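Local coordinates for probable alginate O-acetylase AlgJ (Pseudomonas putida, PDB 4O8V), which probably adds acetyl groups to mannuronate residues of alginate in the periplasm, working with AlgI and AlgF at the inner membrane, at residues R15-F20 and L180-N185; A59-K64 and V271-E276; V115-D120 and A160-D165; T121-M126 and T217-N222. All coordinates share one frame; numbering follows the deposited sequence.

Contact 1 of 4, residues R15-F20 and L180-N185; sequences RDQWLF and LPAPDN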
loop_
_atom_site.group_PDB
_atom_site.type_symbol
_atom_site.label_atom_id
_atom_site.label_comp_id
_atom_site.label_asym_id
_atom_site.label_seq_id
_atom_site.Cartn_x
_atom_site.Cartn_y
_atom_site.Cartn_z
ATOM N N ARG A 15 -13.924 -18.895 2.159
ATOM C CA ARG A 15 -13.888 -20.213 2.816
ATOM C C ARG A 15 -13.058 -20.162 4.079
ATOM O O ARG A 15 -12.255 -19.248 4.240
ATOM C CB ARG A 15 -13.299 -21.287 1.894
ATOM C CG ARG A 15 -14.057 -21.537 0.613
ATOM C CD ARG A 15 -13.536 -22.809 -0.073
ATOM N NE ARG A 15 -12.085 -22.759 -0.217
ATOM C CZ ARG A 15 -11.250 -23.692 0.231
ATOM N NH1 ARG A 15 -11.720 -24.771 0.835
ATOM N NH2 ARG A 15 -9.941 -23.538 0.070
ATOM N N ASP A 16 -13.235 -21.152 4.964
ATOM C CA ASP A 16 -12.372 -21.308 6.142
ATOM C C ASP A 16 -12.318 -20.034 7.002
ATOM O O ASP A 16 -11.257 -19.684 7.557
ATOM C CB ASP A 16 -10.935 -21.718 5.725
ATOM C CG ASP A 16 -10.829 -23.186 5.308
ATOM O OD1 ASP A 16 -11.876 -23.877 5.222
ATOM O OD2 ASP A 16 -9.690 -23.654 5.060
ATOM N N GLN A 17 -13.459 -19.356 7.125
ATOM C CA GLN A 17 -13.578 -18.134 7.931
ATOM C C GLN A 17 -12.613 -17.011 7.468
ATOM O O GLN A 17 -12.148 -16.200 8.271
ATOM C CB GLN A 17 -13.370 -18.441 9.437
ATOM C CG GLN A 17 -14.385 -19.471 10.013
ATOM C CD GLN A 17 -14.698 -19.298 11.509
ATOM O OE1 GLN A 17 -13.804 -19.175 12.354
ATOM N NE2 GLN A 17 -15.991 -19.318 11.840
ATOM N N TRP A 18 -12.345 -16.952 6.163
ATOM C CA TRP A 18 -11.636 -15.801 5.569
ATOM C C TRP A 18 -12.661 -14.707 5.210
ATOM O O TRP A 18 -13.784 -15.023 4.816
ATOM C CB TRP A 18 -10.869 -16.234 4.311
ATOM C CG TRP A 18 -9.515 -16.829 4.604
ATOM C CD1 TRP A 18 -9.236 -18.054 5.169
ATOM C CD2 TRP A 18 -8.262 -16.207 4.357
ATOM N NE1 TRP A 18 -7.867 -18.205 5.308
ATOM C CE2 TRP A 18 -7.255 -17.092 4.793
ATOM C CE3 TRP A 18 -7.889 -14.977 3.795
ATOM C CZ2 TRP A 18 -5.889 -16.774 4.705
ATOM C CZ3 TRP A 18 -6.535 -14.672 3.702
ATOM C CH2 TRP A 18 -5.559 -15.565 4.152
ATOM N N LEU A 19 -12.260 -13.444 5.323
ATOM C CA LEU A 19 -13.095 -12.296 4.956
ATOM C C LEU A 19 -12.359 -11.465 3.928
ATOM O O LEU A 19 -11.157 -11.351 4.010
ATOM C CB LEU A 19 -13.384 -11.427 6.170
ATOM C CG LEU A 19 -14.027 -12.132 7.353
ATOM C CD1 LEU A 19 -14.157 -11.129 8.516
ATOM C CD2 LEU A 19 -15.384 -12.660 6.937
ATOM N N PHE A 20 -13.076 -10.846 3.000
ATOM C CA PHE A 20 -12.438 -9.941 2.039
ATOM C C PHE A 20 -13.174 -8.607 2.017
ATOM O O PHE A 20 -14.358 -8.540 2.363
ATOM C CB PHE A 20 -12.429 -10.547 0.635
ATOM C CG PHE A 20 -11.640 -11.833 0.511
ATOM C CD1 PHE A 20 -10.297 -11.812 0.195
ATOM C CD2 PHE A 20 -12.258 -13.065 0.676
ATOM C CE1 PHE A 20 -9.567 -13.015 0.058
ATOM C CE2 PHE A 20 -11.533 -14.269 0.551
ATOM C CZ PHE A 20 -10.188 -14.236 0.239
ATOM N N LEU A 180 -19.118 -14.844 14.434
ATOM C CA LEU A 180 -17.896 -14.159 13.988
ATOM C C LEU A 180 -16.778 -15.156 13.741
ATOM O O LEU A 180 -16.672 -16.142 14.464
ATOM C CB LEU A 180 -17.431 -13.129 15.024
ATOM C CG LEU A 180 -18.399 -11.976 15.307
ATOM C CD1 LEU A 180 -17.992 -11.231 16.576
ATOM C CD2 LEU A 180 -18.430 -11.034 14.110
ATOM N N PRO A 181 -15.936 -14.906 12.725
ATOM C CA PRO A 181 -14.761 -15.758 12.508
ATOM C C PRO A 181 -13.782 -15.678 13.674
ATOM O O PRO A 181 -13.773 -14.688 14.409
ATOM C CB PRO A 181 -14.135 -15.182 11.232
ATOM C CG PRO A 181 -14.583 -13.762 11.217
ATOM C CD PRO A 181 -15.978 -13.786 11.767
ATOM N N ALA A 182 -13.007 -16.738 13.877
ATOM C CA ALA A 182 -11.930 -16.707 14.862
ATOM C C ALA A 182 -11.009 -15.511 14.593
ATOM O O ALA A 182 -10.707 -15.209 13.439
ATOM C CB ALA A 182 -11.122 -18.017 14.833
ATOM N N PRO A 183 -10.573 -14.821 15.651
ATOM C CA PRO A 183 -9.576 -13.765 15.454
ATOM C C PRO A 183 -8.310 -14.299 14.800
ATOM O O PRO A 183 -7.959 -15.469 15.007
ATOM C CB PRO A 183 -9.281 -13.286 16.877
ATOM C CG PRO A 183 -10.443 -13.725 17.686
ATOM C CD PRO A 183 -10.953 -14.977 17.065
ATOM N N ASP A 184 -7.629 -13.452 14.027
ATOM C CA ASP A 184 -6.266 -13.743 13.597
ATOM C C ASP A 184 -5.334 -13.787 14.798
ATOM O O ASP A 184 -5.703 -13.375 15.894
ATOM C CB ASP A 184 -5.744 -12.668 12.619
ATOM C CG ASP A 184 -6.216 -12.886 11.194
ATOM O OD1 ASP A 184 -5.560 -13.653 10.446
ATOM O OD2 ASP A 184 -7.220 -12.257 10.807
ATOM N N ASN A 185 -4.116 -14.271 14.571
ATOM C CA ASN A 185 -3.029 -14.075 15.518
ATOM C C ASN A 185 -2.077 -13.064 14.918
ATOM O O ASN A 185 -1.892 -13.042 13.699
ATOM C CB ASN A 185 -2.310 -15.387 15.823
ATOM C CG ASN A 185 -3.046 -16.227 16.849
ATOM O OD1 ASN A 185 -3.752 -15.701 17.714
ATOM N ND2 ASN A 185 -2.871 -17.540 16.772
#
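Gln17 and Leu19 meet Pro181 and Ala182 where the turn between the hairpin strands 11-13 and 19-21 lies against the loop that leads into strand 184-193, a contact at the surface of the SGNH hydrolase-like domain. In the conformer of Gln17 described here, one of two, Ala182 N donates to Gln17 OE1 at 3.0 Å, nearly straight at 170°, the N-H coming from above the amide plane. The Gln17 chain, extended beyond CG, then carries its amide across the Pro181 backbone, with OE1 3.6 Å from Pro181 CA.

Apolar packing belongs to the proline ring. Gln17 CB lies against Pro181 CB at 3.8 Å, and Leu19, its side chain crossing the ring at about a right angle, touches with one methyl. Outside the two segments, Arg118 ties both together, its NH1 bonding to Gln17 O and to Ala182 O. The methyl contact itself is Leu19 CD1 to Pro181 CG, 3.8 Å.

Contact 2 of 4, residues A59-K64 and V271-E276; sequences AIVPAK and VWEFPE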
loop_
_atom_site.group_PDB
_atom_site.type_symbol
_atom_site.label_atom_id
_atom_site.label_comp_id
_atom_site.label_asym_id
_atom_site.label_seq_id
_atom_site.Cartn_x
_atom_site.Cartn_y
_atom_site.Cartn_z
ATOM N N ALA A 59 4.575 1.582 -5.001
ATOM C CA ALA A 59 4.451 0.233 -4.438
ATOM C C ALA A 59 2.999 -0.223 -4.572
ATOM O O ALA A 59 2.151 0.068 -3.715
ATOM C CB ALA A 59 4.898 0.204 -3.000
ATOM N N ILE A 60 2.709 -0.901 -5.681
ATOM C CA ILE A 60 1.330 -1.336 -5.957
ATOM C C ILE A 60 1.058 -2.608 -5.144
ATOM O O ILE A 60 1.648 -3.644 -5.418
ATOM C CB ILE A 60 1.102 -1.612 -7.472
ATOM C CG1 ILE A 60 1.366 -0.355 -8.312
ATOM C CG2 ILE A 60 -0.348 -2.120 -7.726
ATOM C CD1 ILE A 60 1.461 -0.673 -9.813
ATOM N N VAL A 61 0.192 -2.526 -4.135
ATOM C CA VAL A 61 -0.098 -3.708 -3.305
ATOM C C VAL A 61 -1.182 -4.553 -3.962
ATOM O O VAL A 61 -2.260 -4.067 -4.257
ATOM C CB VAL A 61 -0.559 -3.320 -1.893
ATOM C CG1 VAL A 61 -0.621 -4.577 -0.979
ATOM C CG2 VAL A 61 0.401 -2.283 -1.304
ATOM N N PRO A 62 -0.892 -5.832 -4.205
ATOM C CA PRO A 62 -1.931 -6.655 -4.825
ATOM C C PRO A 62 -3.112 -6.866 -3.882
ATOM O O PRO A 62 -2.936 -6.813 -2.658
ATOM C CB PRO A 62 -1.209 -7.972 -5.110
ATOM C CG PRO A 62 -0.106 -8.031 -4.112
ATOM C CD PRO A 62 0.348 -6.578 -3.958
ATOM N N ALA A 63 -4.293 -7.095 -4.451
ATOM C CA ALA A 63 -5.500 -7.343 -3.666
ATOM C C ALA A 63 -5.354 -8.641 -2.880
ATOM O O ALA A 63 -4.765 -9.606 -3.372
ATOM C CB ALA A 63 -6.706 -7.410 -4.568
ATOM N N LYS A 64 -5.906 -8.673 -1.671
ATOM C CA LYS A 64 -5.875 -9.906 -0.898
ATOM C C LYS A 64 -6.617 -10.995 -1.667
ATOM O O LYS A 64 -6.204 -12.165 -1.672
ATOM C CB LYS A 64 -6.493 -9.714 0.488
ATOM C CG LYS A 64 -6.355 -10.959 1.370
ATOM C CD LYS A 64 -6.719 -10.686 2.808
ATOM C CE LYS A 64 -8.086 -11.195 3.133
ATOM N NZ LYS A 64 -8.384 -11.063 4.590
ATOM N N VAL A 271 8.728 6.440 -1.334
ATOM C CA VAL A 271 8.029 5.181 -1.545
ATOM C C VAL A 271 6.542 5.473 -1.389
ATOM O O VAL A 271 6.102 5.977 -0.347
ATOM C CB VAL A 271 8.472 4.094 -0.542
ATOM C CG1 VAL A 271 7.581 2.835 -0.667
ATOM C CG2 VAL A 271 9.912 3.740 -0.733
ATOM N N TRP A 272 5.768 5.178 -2.431
ATOM C CA TRP A 272 4.335 5.473 -2.437
ATOM C C TRP A 272 3.545 4.165 -2.493
ATOM O O TRP A 272 3.477 3.519 -3.541
ATOM C CB TRP A 272 3.973 6.339 -3.637
ATOM C CG TRP A 272 2.566 6.842 -3.629
ATOM C CD1 TRP A 272 1.632 6.700 -2.629
ATOM C CD2 TRP A 272 1.922 7.598 -4.672
ATOM N NE1 TRP A 272 0.459 7.319 -2.988
ATOM C CE2 TRP A 272 0.605 7.868 -4.239
ATOM C CE3 TRP A 272 2.331 8.058 -5.923
ATOM C CZ2 TRP A 272 -0.314 8.598 -5.020
ATOM C CZ3 TRP A 272 1.425 8.779 -6.704
ATOM C CH2 TRP A 272 0.115 9.038 -6.243
ATOM N N GLU A 273 2.963 3.796 -1.360
ATOM C CA GLU A 273 2.188 2.562 -1.243
ATOM C C GLU A 273 0.736 2.818 -1.678
ATOM O O GLU A 273 0.050 3.712 -1.165
ATOM C CB GLU A 273 2.288 2.025 0.186
ATOM C CG GLU A 273 1.254 0.968 0.524
ATOM C CD GLU A 273 0.071 1.537 1.301
ATOM O OE1 GLU A 273 0.291 2.261 2.309
ATOM O OE2 GLU A 273 -1.085 1.238 0.926
ATOM N N PHE A 274 0.295 2.044 -2.668
ATOM C CA PHE A 274 -0.937 2.301 -3.413
ATOM C C PHE A 274 -1.592 0.948 -3.718
ATOM O O PHE A 274 -1.246 0.294 -4.703
ATOM C CB PHE A 274 -0.616 3.080 -4.713
ATOM C CG PHE A 274 -1.805 3.773 -5.345
ATOM C CD1 PHE A 274 -2.980 3.081 -5.622
ATOM C CD2 PHE A 274 -1.746 5.143 -5.666
ATOM C CE1 PHE A 274 -4.069 3.733 -6.227
ATOM C CE2 PHE A 274 -2.836 5.803 -6.250
ATOM C CZ PHE A 274 -4.004 5.097 -6.523
ATOM N N PRO A 275 -2.519 0.503 -2.864
ATOM C CA PRO A 275 -3.142 -0.802 -3.100
ATOM C C PRO A 275 -3.978 -0.807 -4.398
ATOM O O PRO A 275 -4.611 0.202 -4.719
ATOM C CB PRO A 275 -4.038 -1.000 -1.859
ATOM C CG PRO A 275 -3.411 -0.095 -0.794
ATOM C CD PRO A 275 -2.975 1.124 -1.610
ATOM N N GLU A 276 -3.983 -1.916 -5.131
ATOM C CA GLU A 276 -4.572 -1.913 -6.471
ATOM C C GLU A 276 -6.057 -1.519 -6.511
ATOM O O GLU A 276 -6.485 -0.844 -7.442
ATOM C CB GLU A 276 -4.373 -3.276 -7.149
ATOM C CG GLU A 276 -5.151 -4.428 -6.522
ATOM C CD GLU A 276 -5.264 -5.652 -7.427
ATOM O OE1 GLU A 276 -6.156 -5.684 -8.306
ATOM O OE2 GLU A 276 -4.483 -6.603 -7.242
#
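Ala59 N donates to Trp272 O at 2.7 Å, the shortest bond between these two parallel strands, and Phe274 N returns one to Ala59 O at 2.9 Å; both are close to straight. Farther along, the bond from Val61 N to Phe274 O is longer, 3.2 Å, and more bent, its donor lying above the carbonyl plane. Glu276 N then reaches Val61 O at 2.9 Å, this time in the carbonyl plane.

Beyond the bond from Glu276 N, the Glu276 side chain adds another. With CG between its own N and carbonyl carbon (chi1 68°) and the rest extended, the carboxylate reaches Ala63, whose N-H meets Glu276 OE2 at 2.8 Å from above the carboxylate plane, just before helix 64-67. Glu276 OE1 has a second partner in Arg66, a salt bridge.

Ala59, Val61, Glu273 and Pro275 share one face of the sheet. There Val61 CG2 packs on Glu273 CG at 3.8 Å, while the buried Glu273 carboxylate, its chain bent at chi2, is held by Thr217 and Ser220. On the other face Phe274 CD2 lies over the Trp272 ring near its rim, and helix 84-94 packs on Ile60. This buried pairing belongs to the parallel sheet at the core of the alpha/beta fold, as in SGNH hydrolases.

Contact 3 of 4, residues V115-D120 and A160-D165; sequences VFLRTD and APYKGD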
loop_
_atom_site.group_PDB
_atom_site.type_symbol
_atom_site.label_atom_id
_atom_site.label_comp_id
_atom_site.label_asym_id
_atom_site.label_seq_id
_atom_site.Cartn_x
_atom_site.Cartn_y
_atom_site.Cartn_z
ATOM N N VAL A 115 0.683 -14.198 4.291
ATOM C CA VAL A 115 1.232 -12.908 3.878
ATOM C C VAL A 115 0.146 -11.822 3.960
ATOM O O VAL A 115 0.457 -10.638 3.940
ATOM C CB VAL A 115 1.869 -12.989 2.457
ATOM C CG1 VAL A 115 3.022 -14.043 2.424
ATOM C CG2 VAL A 115 0.852 -13.274 1.375
ATOM N N PHE A 116 -1.120 -12.232 4.089
ATOM C CA PHE A 116 -2.218 -11.354 4.532
ATOM C C PHE A 116 -2.926 -11.999 5.719
ATOM O O PHE A 116 -2.901 -13.235 5.867
ATOM C CB PHE A 116 -3.279 -11.115 3.436
ATOM C CG PHE A 116 -2.856 -10.159 2.351
ATOM C CD1 PHE A 116 -2.052 -10.597 1.308
ATOM C CD2 PHE A 116 -3.323 -8.848 2.345
ATOM C CE1 PHE A 116 -1.675 -9.746 0.303
ATOM C CE2 PHE A 116 -2.955 -7.982 1.338
ATOM C CZ PHE A 116 -2.128 -8.426 0.316
ATOM N N LEU A 117 -3.572 -11.178 6.542
ATOM C CA LEU A 117 -4.402 -11.675 7.647
ATOM C C LEU A 117 -5.671 -12.327 7.101
ATOM O O LEU A 117 -6.167 -11.920 6.059
ATOM C CB LEU A 117 -4.774 -10.528 8.597
ATOM C CG LEU A 117 -3.620 -9.896 9.387
ATOM C CD1 LEU A 117 -4.016 -8.518 9.844
ATOM C CD2 LEU A 117 -3.291 -10.724 10.571
ATOM N N ARG A 118 -6.191 -13.327 7.802
ATOM C CA ARG A 118 -7.438 -13.996 7.381
ATOM C C ARG A 118 -8.700 -13.096 7.471
ATOM O O ARG A 118 -9.559 -13.136 6.580
ATOM C CB ARG A 118 -7.628 -15.284 8.209
ATOM C CG ARG A 118 -8.936 -16.053 7.944
ATOM C CD ARG A 118 -8.944 -17.418 8.666
ATOM N NE ARG A 118 -8.444 -17.320 10.030
ATOM C CZ ARG A 118 -9.148 -16.864 11.059
ATOM N NH1 ARG A 118 -10.407 -16.481 10.893
ATOM N NH2 ARG A 118 -8.590 -16.802 12.264
ATOM N N THR A 119 -8.807 -12.278 8.521
ATOM C CA THR A 119 -10.026 -11.513 8.770
ATOM C C THR A 119 -9.862 -10.003 8.616
ATOM O O THR A 119 -10.721 -9.229 9.028
ATOM C CB THR A 119 -10.564 -11.785 10.170
ATOM O OG1 THR A 119 -9.687 -11.205 11.144
ATOM C CG2 THR A 119 -10.676 -13.305 10.412
ATOM N N ASP A 120 -8.757 -9.592 8.011
ATOM C CA ASP A 120 -8.396 -8.171 7.943
ATOM C C ASP A 120 -7.948 -7.855 6.514
ATOM O O ASP A 120 -7.523 -8.755 5.793
ATOM C CB ASP A 120 -7.292 -7.896 8.974
ATOM C CG ASP A 120 -6.944 -6.403 9.133
ATOM O OD1 ASP A 120 -6.185 -5.871 8.293
ATOM O OD2 ASP A 120 -7.408 -5.791 10.133
ATOM N N ALA A 160 -0.370 -12.421 19.880
ATOM C CA ALA A 160 -1.652 -12.329 20.584
ATOM C C ALA A 160 -2.782 -12.253 19.573
ATOM O O ALA A 160 -2.549 -11.881 18.409
ATOM C CB ALA A 160 -1.682 -11.104 21.516
ATOM N N PRO A 161 -4.016 -12.584 19.998
ATOM C CA PRO A 161 -5.132 -12.456 19.056
ATOM C C PRO A 161 -5.331 -11.031 18.548
ATOM O O PRO A 161 -4.989 -10.056 19.224
ATOM C CB PRO A 161 -6.356 -12.890 19.883
ATOM C CG PRO A 161 -5.820 -13.709 21.001
ATOM C CD PRO A 161 -4.444 -13.138 21.302
ATOM N N TYR A 162 -5.885 -10.925 17.349
ATOM C CA TYR A 162 -6.146 -9.627 16.738
ATOM C C TYR A 162 -7.496 -9.682 16.002
ATOM O O TYR A 162 -7.697 -10.552 15.155
ATOM C CB TYR A 162 -5.004 -9.260 15.782
ATOM C CG TYR A 162 -5.231 -7.936 15.083
ATOM C CD1 TYR A 162 -5.057 -6.741 15.759
ATOM C CD2 TYR A 162 -5.669 -7.893 13.762
ATOM C CE1 TYR A 162 -5.305 -5.519 15.138
ATOM C CE2 TYR A 162 -5.917 -6.674 13.132
ATOM C CZ TYR A 162 -5.725 -5.504 13.817
ATOM O OH TYR A 162 -5.956 -4.296 13.187
ATOM N N LYS A 163 -8.419 -8.780 16.346
ATOM C CA LYS A 163 -9.716 -8.698 15.665
ATOM C C LYS A 163 -9.564 -7.877 14.393
ATOM O O LYS A 163 -9.230 -6.702 14.472
ATOM C CB LYS A 163 -10.788 -8.061 16.565
ATOM C CG LYS A 163 -12.202 -8.170 15.968
ATOM C CD LYS A 163 -13.284 -7.690 16.923
ATOM C CE LYS A 163 -13.972 -6.439 16.400
ATOM N NZ LYS A 163 -15.037 -5.968 17.331
ATOM N N GLY A 164 -9.807 -8.498 13.237
ATOM C CA GLY A 164 -9.563 -7.865 11.945
ATOM C C GLY A 164 -10.552 -6.762 11.589
ATOM O O GLY A 164 -11.707 -6.745 12.059
ATOM N N ASP A 165 -10.111 -5.835 10.736
ATOM C CA ASP A 165 -10.912 -4.656 10.452
ATOM C C ASP A 165 -12.207 -5.036 9.721
ATOM O O ASP A 165 -13.217 -4.380 9.881
ATOM C CB ASP A 165 -10.089 -3.594 9.665
ATOM C CG ASP A 165 -9.514 -4.088 8.326
ATOM O OD1 ASP A 165 -9.561 -5.291 7.971
ATOM O OD2 ASP A 165 -8.941 -3.229 7.601
HETATM O O HOH W 1 -11.151 -11.161 13.672
HETATM O O HOH W 2 -6.541 -3.480 10.890
#
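Asp120 lays its carboxylate over that of Asp165, the two planes stacked only 8° apart, with Asp120 OD2 3.1 Å from Asp165 OD1. Such closeness of like charges is probably eased by the donors around them: Asp165 N gives OD2 of Asp120 a 2.8 Å bond from above the carboxylate plane, His122 ND1 bonds to Asp120 OD1, and Thr121 N to Asp165 OD1. CG of Asp120 stands opposite its own backbone N (chi1 -173°), which carries OD2 to the edge of the Tyr162 ring, 3.5 Å from CE2. A water bridges the same OD2, to which it donates, and Tyr162 OH.

A second water donates to Thr119 OG1, which also hydrogen-bonds to Asp184 OD2, and accepts from Gly164 N. Gly164 CA sits 3.4 Å from Thr119 O, where a side chain would collide with that carbonyl. With an alanine in place of Asp120, His122 ND1 and the Asp165 N-H would probably both be left without their carboxylate acceptor.

Asp120 is an active-site residue by similarity. Its loop runs between helices 103-109 and 125-141, and the partner segment holds the end of strand 152-162, which pairs with strand 184-193, and the loop after it.

Contact 4 of 4, residues T121-M126 and T217-N222; sequences THWTPM and TSYSAN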
loop_
_atom_site.group_PDB
_atom_site.type_symbol
_atom_site.label_atom_id
_atom_site.label_comp_id
_atom_site.label_asym_id
_atom_site.label_seq_id
_atom_site.Cartn_x
_atom_site.Cartn_y
_atom_site.Cartn_z
ATOM N N THR A 121 -8.056 -6.603 6.086
ATOM C CA THR A 121 -7.638 -6.237 4.735
ATOM C C THR A 121 -6.122 -6.269 4.552
ATOM O O THR A 121 -5.633 -6.350 3.425
ATOM C CB THR A 121 -8.114 -4.810 4.346
ATOM O OG1 THR A 121 -7.514 -3.867 5.235
ATOM C CG2 THR A 121 -9.629 -4.716 4.416
ATOM N N HIS A 122 -5.369 -6.186 5.645
ATOM C CA HIS A 122 -3.951 -5.838 5.522
ATOM C C HIS A 122 -2.987 -7.011 5.403
ATOM O O HIS A 122 -3.281 -8.133 5.808
ATOM C CB HIS A 122 -3.525 -4.978 6.713
ATOM C CG HIS A 122 -4.221 -3.650 6.752
ATOM N ND1 HIS A 122 -5.274 -3.380 7.599
ATOM C CD2 HIS A 122 -4.030 -2.531 6.011
ATOM C CE1 HIS A 122 -5.687 -2.138 7.394
ATOM N NE2 HIS A 122 -4.958 -1.605 6.425
ATOM N N TRP A 123 -1.807 -6.736 4.860
ATOM C CA TRP A 123 -0.732 -7.702 4.960
ATOM C C TRP A 123 -0.361 -7.961 6.419
ATOM O O TRP A 123 -0.539 -7.109 7.294
ATOM C CB TRP A 123 0.504 -7.240 4.172
ATOM C CG TRP A 123 0.903 -5.784 4.344
ATOM C CD1 TRP A 123 0.699 -4.968 5.435
ATOM C CD2 TRP A 123 1.633 -5.001 3.385
ATOM N NE1 TRP A 123 1.256 -3.714 5.194
ATOM C CE2 TRP A 123 1.829 -3.714 3.945
ATOM C CE3 TRP A 123 2.124 -5.263 2.098
ATOM C CZ2 TRP A 123 2.499 -2.682 3.255
ATOM C CZ3 TRP A 123 2.798 -4.235 1.417
ATOM C CH2 TRP A 123 2.962 -2.959 2.002
ATOM N N THR A 124 0.131 -9.168 6.669
ATOM C CA THR A 124 0.790 -9.510 7.919
ATOM C C THR A 124 2.157 -8.849 8.000
ATOM O O THR A 124 2.691 -8.393 6.985
ATOM C CB THR A 124 1.006 -11.042 8.051
ATOM O OG1 THR A 124 1.943 -11.469 7.049
ATOM C CG2 THR A 124 -0.337 -11.817 7.926
ATOM N N PRO A 125 2.734 -8.806 9.203
ATOM C CA PRO A 125 4.085 -8.253 9.296
ATOM C C PRO A 125 5.087 -8.977 8.391
ATOM O O PRO A 125 5.953 -8.328 7.802
ATOM C CB PRO A 125 4.432 -8.445 10.761
ATOM C CG PRO A 125 3.107 -8.424 11.450
ATOM C CD PRO A 125 2.157 -9.075 10.535
HETATM N N MSE A 126 4.981 -10.302 8.284
HETATM C CA MSE A 126 5.848 -11.009 7.358
HETATM C C MSE A 126 5.575 -10.599 5.909
HETATM O O MSE A 126 6.515 -10.456 5.115
HETATM C CB MSE A 126 5.698 -12.528 7.525
HETATM C CG MSE A 126 6.696 -13.320 6.716
HETATM SE SE MSE A 126 5.987 -13.907 4.974
HETATM C CE MSE A 126 4.849 -15.390 5.571
ATOM N N THR A 217 -1.318 4.400 2.780
ATOM C CA THR A 217 -2.575 4.179 3.471
ATOM C C THR A 217 -2.321 3.536 4.824
ATOM O O THR A 217 -1.217 3.627 5.382
ATOM C CB THR A 217 -3.527 3.247 2.657
ATOM O OG1 THR A 217 -2.957 1.931 2.617
ATOM C CG2 THR A 217 -3.704 3.759 1.227
ATOM N N SER A 218 -3.368 2.929 5.375
ATOM C CA SER A 218 -3.231 2.161 6.612
ATOM C C SER A 218 -2.245 1.001 6.466
ATOM O O SER A 218 -1.705 0.531 7.478
ATOM C CB SER A 218 -4.609 1.645 7.062
ATOM O OG SER A 218 -5.246 0.906 6.037
ATOM N N TYR A 219 -1.983 0.536 5.238
ATOM C CA TYR A 219 -0.931 -0.493 5.049
ATOM C C TYR A 219 0.406 0.030 5.576
ATOM O O TYR A 219 1.234 -0.732 6.108
ATOM C CB TYR A 219 -0.770 -0.916 3.575
ATOM C CG TYR A 219 -1.841 -1.849 3.063
ATOM C CD1 TYR A 219 -3.038 -1.338 2.569
ATOM C CD2 TYR A 219 -1.668 -3.248 3.082
ATOM C CE1 TYR A 219 -4.044 -2.178 2.095
ATOM C CE2 TYR A 219 -2.683 -4.111 2.594
ATOM C CZ TYR A 219 -3.858 -3.564 2.106
ATOM O OH TYR A 219 -4.869 -4.379 1.645
ATOM N N SER A 220 0.594 1.346 5.467
ATOM C CA SER A 220 1.854 1.992 5.858
ATOM C C SER A 220 1.756 2.749 7.166
ATOM O O SER A 220 2.758 2.928 7.846
ATOM C CB SER A 220 2.315 2.984 4.772
ATOM O OG SER A 220 2.649 2.316 3.573
ATOM N N ALA A 221 0.563 3.248 7.495
ATOM C CA ALA A 221 0.415 4.067 8.692
ATOM C C ALA A 221 0.301 3.251 9.962
ATOM O O ALA A 221 0.626 3.730 11.034
ATOM C CB ALA A 221 -0.819 4.994 8.571
ATOM N N ASN A 222 -0.203 2.033 9.850
ATOM C CA ASN A 222 -0.489 1.223 11.031
ATOM C C ASN A 222 0.780 0.484 11.511
ATOM O O ASN A 222 1.308 -0.361 10.792
ATOM C CB ASN A 222 -1.630 0.219 10.703
ATOM C CG ASN A 222 -2.162 -0.476 11.929
ATOM O OD1 ASN A 222 -1.424 -0.697 12.888
ATOM N ND2 ASN A 222 -3.463 -0.827 11.910
#
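His122 NE2 and Ser218 OG are 2.6 Å apart, a short hydrogen bond in which either could be the donor, with OG at the edge of the imidazole and near its plane. The same ring turns its CD2 edge onto the face of Tyr219, 3.6 Å above the ring centre, an edge-to-face pair with planes at 69°. Tyr219 in turn points its own edge at Trp123, Tyr219 CD2 standing over one indole face, 3.6 Å from Trp123 CE2. Trp123 NE1 also donates to Tyr219 O at 3.1 Å, the oxygen lying near the indole plane.

Were Trp123 replaced by an alanine, Tyr219 O would probably lose this donor and one edge of the Tyr219 ring its aromatic wall.

In the next shell, Trp225 stacks on the imidazole. Thr217 caps helix 218-221, its OG1 accepting from Tyr219 N at 3.1 Å. This cap probably helps to hold the turn that presents Ser218, whose OG sits between its backbone N and carbonyl carbon (chi1 55°). Nucleophile Ser218 and proton acceptor His122, both assigned by similarity, together with Asp120, are consistent with the Ser-His-Asp triad of SGNH hydrolases.

In the fold
Contact 2 joins an outer and an inner strand of the four-stranded parallel sheet, near the centre of the chain, and its two segments enclose those of contacts 3 and 4 in sequence. Contact 4, its centre about 10 Å from that of contact 2, borrows Glu273 from that sheet through Thr217 and Ser220. The centres of contacts 3 and 4 are about 10 Å apart; Asp120 and His122 come from consecutive segments leading into helix 125-141, so the probable triad spans both. Contact 1, about 8 Å between centres from contact 3, sits at the periphery; both reach the antiparallel pair of strands 152-162 and 184-193. Lys64 connects contact 2 to contacts 1 and 3, tying the core sheet to the active-site loop.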